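COPII coat assembly protein SEC16 (PDB 3MZK) helps initiate assembly of the COPII coat that forms transport vesicles at the endoplasmic reticulum and selects their cargo, and also takes part in autophagy. Local coordinates at residues H218-L221 with L222-V226. Residues are numbered along the deposited sequence; the frame is centred on the assembly and turned at random.
Sequences HFLL and LIFQV
L221 and Q225 meet one turn apart on helix 214-226, within the Sec23-binding part of Sec16, a chain of stacked helices. Their backbones document the helical i to i+4 spacing: Q225 N donates to L221 O at 3.0 Å, a bond bent to 143° at the hydrogen, with the donor tilted out of the carbonyl plane. Their side chains run across one another at a slant, L221 CD1 lying 3.8 Å from Q225 CG. The bend of the glutamine chain at chi2 (-53°) carries the NH2 side of the amide to the L221 CD1 methyl, which sits close to the amide plane. The amide's OE1 also makes a weak hydrogen bond with N230, while L221 packs on I198, Q199 and L202 of helix 191-203.

L220 belongs to another side of the helix. Its carbonyl oxygen accepts a nearly straight bond from F224 N (3.1 Å), and the two side chains run alongside each other in a common direction. F224 CE2 stands 4.1 Å from L220 CB, and the ring reaches this place because CG sits beside the backbone N (chi1 -65°). Both residues face a second copy of this protein, where L220 packs on L158 and F224 on L184.

L222 closes the bond from its N to H218 O (3.1 Å), and its side chain packs on I255 and F238 of two following helices. I223 CD1 approaches F219 CE2 to 3.7 Å, and both residues pack on A258.

Chemically, the carbonyls of H218 to L221 and the N-H groups of L222 to Q225 are paired within the helix, consistent with burial of most of this segment between helices of its own chain and a neighbouring subunit; Q225 is polar yet buried, H218 polar and partly exposed.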
loop_
_atom_site.group_PDB
_atom_site.type_symbol
_atom_site.label_atom_id
_atom_site.label_comp_id
_atom_site.label_asym_id
_atom_site.label_seq_id
_atom_site.Cartn_x
_atom_site.Cartn_y
_atom_site.Cartn_z
ATOM N N HIS B 218 1.013 16.585 -26.978
ATOM C CA HIS B 218 1.909 15.480 -26.676
ATOM C C HIS B 218 2.508 15.642 -25.290
ATOM O O HIS B 218 2.510 14.711 -24.486
ATOM C CB HIS B 218 3.033 15.395 -27.707
ATOM C CG HIS B 218 2.557 15.105 -29.095
ATOM N ND1 HIS B 218 2.219 16.098 -29.987
ATOM C CD2 HIS B 218 2.359 13.933 -29.742
ATOM C CE1 HIS B 218 1.835 15.550 -31.127
ATOM N NE2 HIS B 218 1.911 14.238 -31.003
ATOM N N PHE B 219 3.021 16.836 -25.017
ATOM C CA PHE B 219 3.727 17.088 -23.771
ATOM C C PHE B 219 2.777 16.954 -22.581
ATOM O O PHE B 219 3.048 16.200 -21.649
ATOM C CB PHE B 219 4.390 18.466 -23.804
ATOM C CG PHE B 219 5.622 18.572 -22.945
ATOM C CD1 PHE B 219 6.674 19.394 -23.319
ATOM C CD2 PHE B 219 5.727 17.861 -21.762
ATOM C CE1 PHE B 219 7.805 19.501 -22.533
ATOM C CE2 PHE B 219 6.859 17.965 -20.970
ATOM C CZ PHE B 219 7.898 18.786 -21.359
ATOM N N LEU B 220 1.660 17.675 -22.625
ATOM C CA LEU B 220 0.668 17.615 -21.553
ATOM C C LEU B 220 0.179 16.189 -21.327
ATOM O O LEU B 220 0.072 15.728 -20.186
ATOM C CB LEU B 220 -0.525 18.524 -21.861
ATOM C CG LEU B 220 -0.322 20.028 -21.694
ATOM C CD1 LEU B 220 -1.583 20.773 -22.091
ATOM C CD2 LEU B 220 0.072 20.354 -20.262
ATOM N N LEU B 221 -0.123 15.500 -22.422
ATOM C CA LEU B 221 -0.611 14.132 -22.354
ATOM C C LEU B 221 0.353 13.260 -21.570
ATOM O O LEU B 221 -0.057 12.515 -20.682
ATOM C CB LEU B 221 -0.807 13.565 -23.756
ATOM C CG LEU B 221 -1.225 12.097 -23.826
ATOM C CD1 LEU B 221 -2.464 11.842 -22.986
ATOM C CD2 LEU B 221 -1.464 11.696 -25.267
ATOM N N LEU B 222 1.638 13.363 -21.890
ATOM C CA LEU B 222 2.643 12.528 -21.246
ATOM C C LEU B 222 2.769 12.801 -19.750
ATOM O O LEU B 222 2.801 11.868 -18.947
ATOM C CB LEU B 222 4.003 12.694 -21.921
ATOM C CG LEU B 222 5.084 11.827 -21.276
ATOM C CD1 LEU B 222 5.682 10.882 -22.292
ATOM C CD2 LEU B 222 6.157 12.688 -20.629
ATOM N N ILE B 223 2.853 14.077 -19.383
ATOM C CA ILE B 223 2.946 14.470 -17.978
ATOM C C ILE B 223 1.804 13.904 -17.140
ATOM O O ILE B 223 2.023 13.402 -16.038
ATOM C CB ILE B 223 2.949 15.998 -17.820
ATOM C CG1 ILE B 223 4.168 16.597 -18.518
ATOM C CG2 ILE B 223 2.965 16.373 -16.357
ATOM C CD1 ILE B 223 4.259 18.092 -18.404
ATOM N N PHE B 224 0.588 13.988 -17.669
ATOM C CA PHE B 224 -0.586 13.494 -16.956
ATOM C C PHE B 224 -0.646 11.971 -16.937
ATOM O O PHE B 224 -1.179 11.379 -16.001
ATOM C CB PHE B 224 -1.871 14.081 -17.552
ATOM C CG PHE B 224 -1.982 15.567 -17.394
ATOM C CD1 PHE B 224 -1.674 16.172 -16.183
ATOM C CD2 PHE B 224 -2.371 16.366 -18.457
ATOM C CE1 PHE B 224 -1.763 17.545 -16.035
ATOM C CE2 PHE B 224 -2.462 17.743 -18.313
ATOM C CZ PHE B 224 -2.157 18.331 -17.101
ATOM N N GLN B 225 -0.097 11.336 -17.967
ATOM C CA GLN B 225 -0.059 9.877 -18.017
ATOM C C GLN B 225 0.891 9.325 -16.968
ATOM O O GLN B 225 0.582 8.346 -16.294
ATOM C CB GLN B 225 0.369 9.386 -19.399
ATOM C CG GLN B 225 -0.654 9.619 -20.485
ATOM C CD GLN B 225 -2.010 9.060 -20.122
ATOM O OE1 GLN B 225 -2.113 8.073 -19.396
ATOM N NE2 GLN B 225 -3.062 9.698 -20.615
ATOM N N VAL B 226 2.049 9.962 -16.835
ATOM C CA VAL B 226 3.088 9.480 -15.935
ATOM C C VAL B 226 2.601 9.417 -14.492
ATOM O O VAL B 226 2.803 8.415 -13.804
ATOM C CB VAL B 226 4.359 10.360 -16.015
ATOM C CG1 VAL B 226 5.334 10.006 -14.897
ATOM C CG2 VAL B 226 5.017 10.227 -17.386
#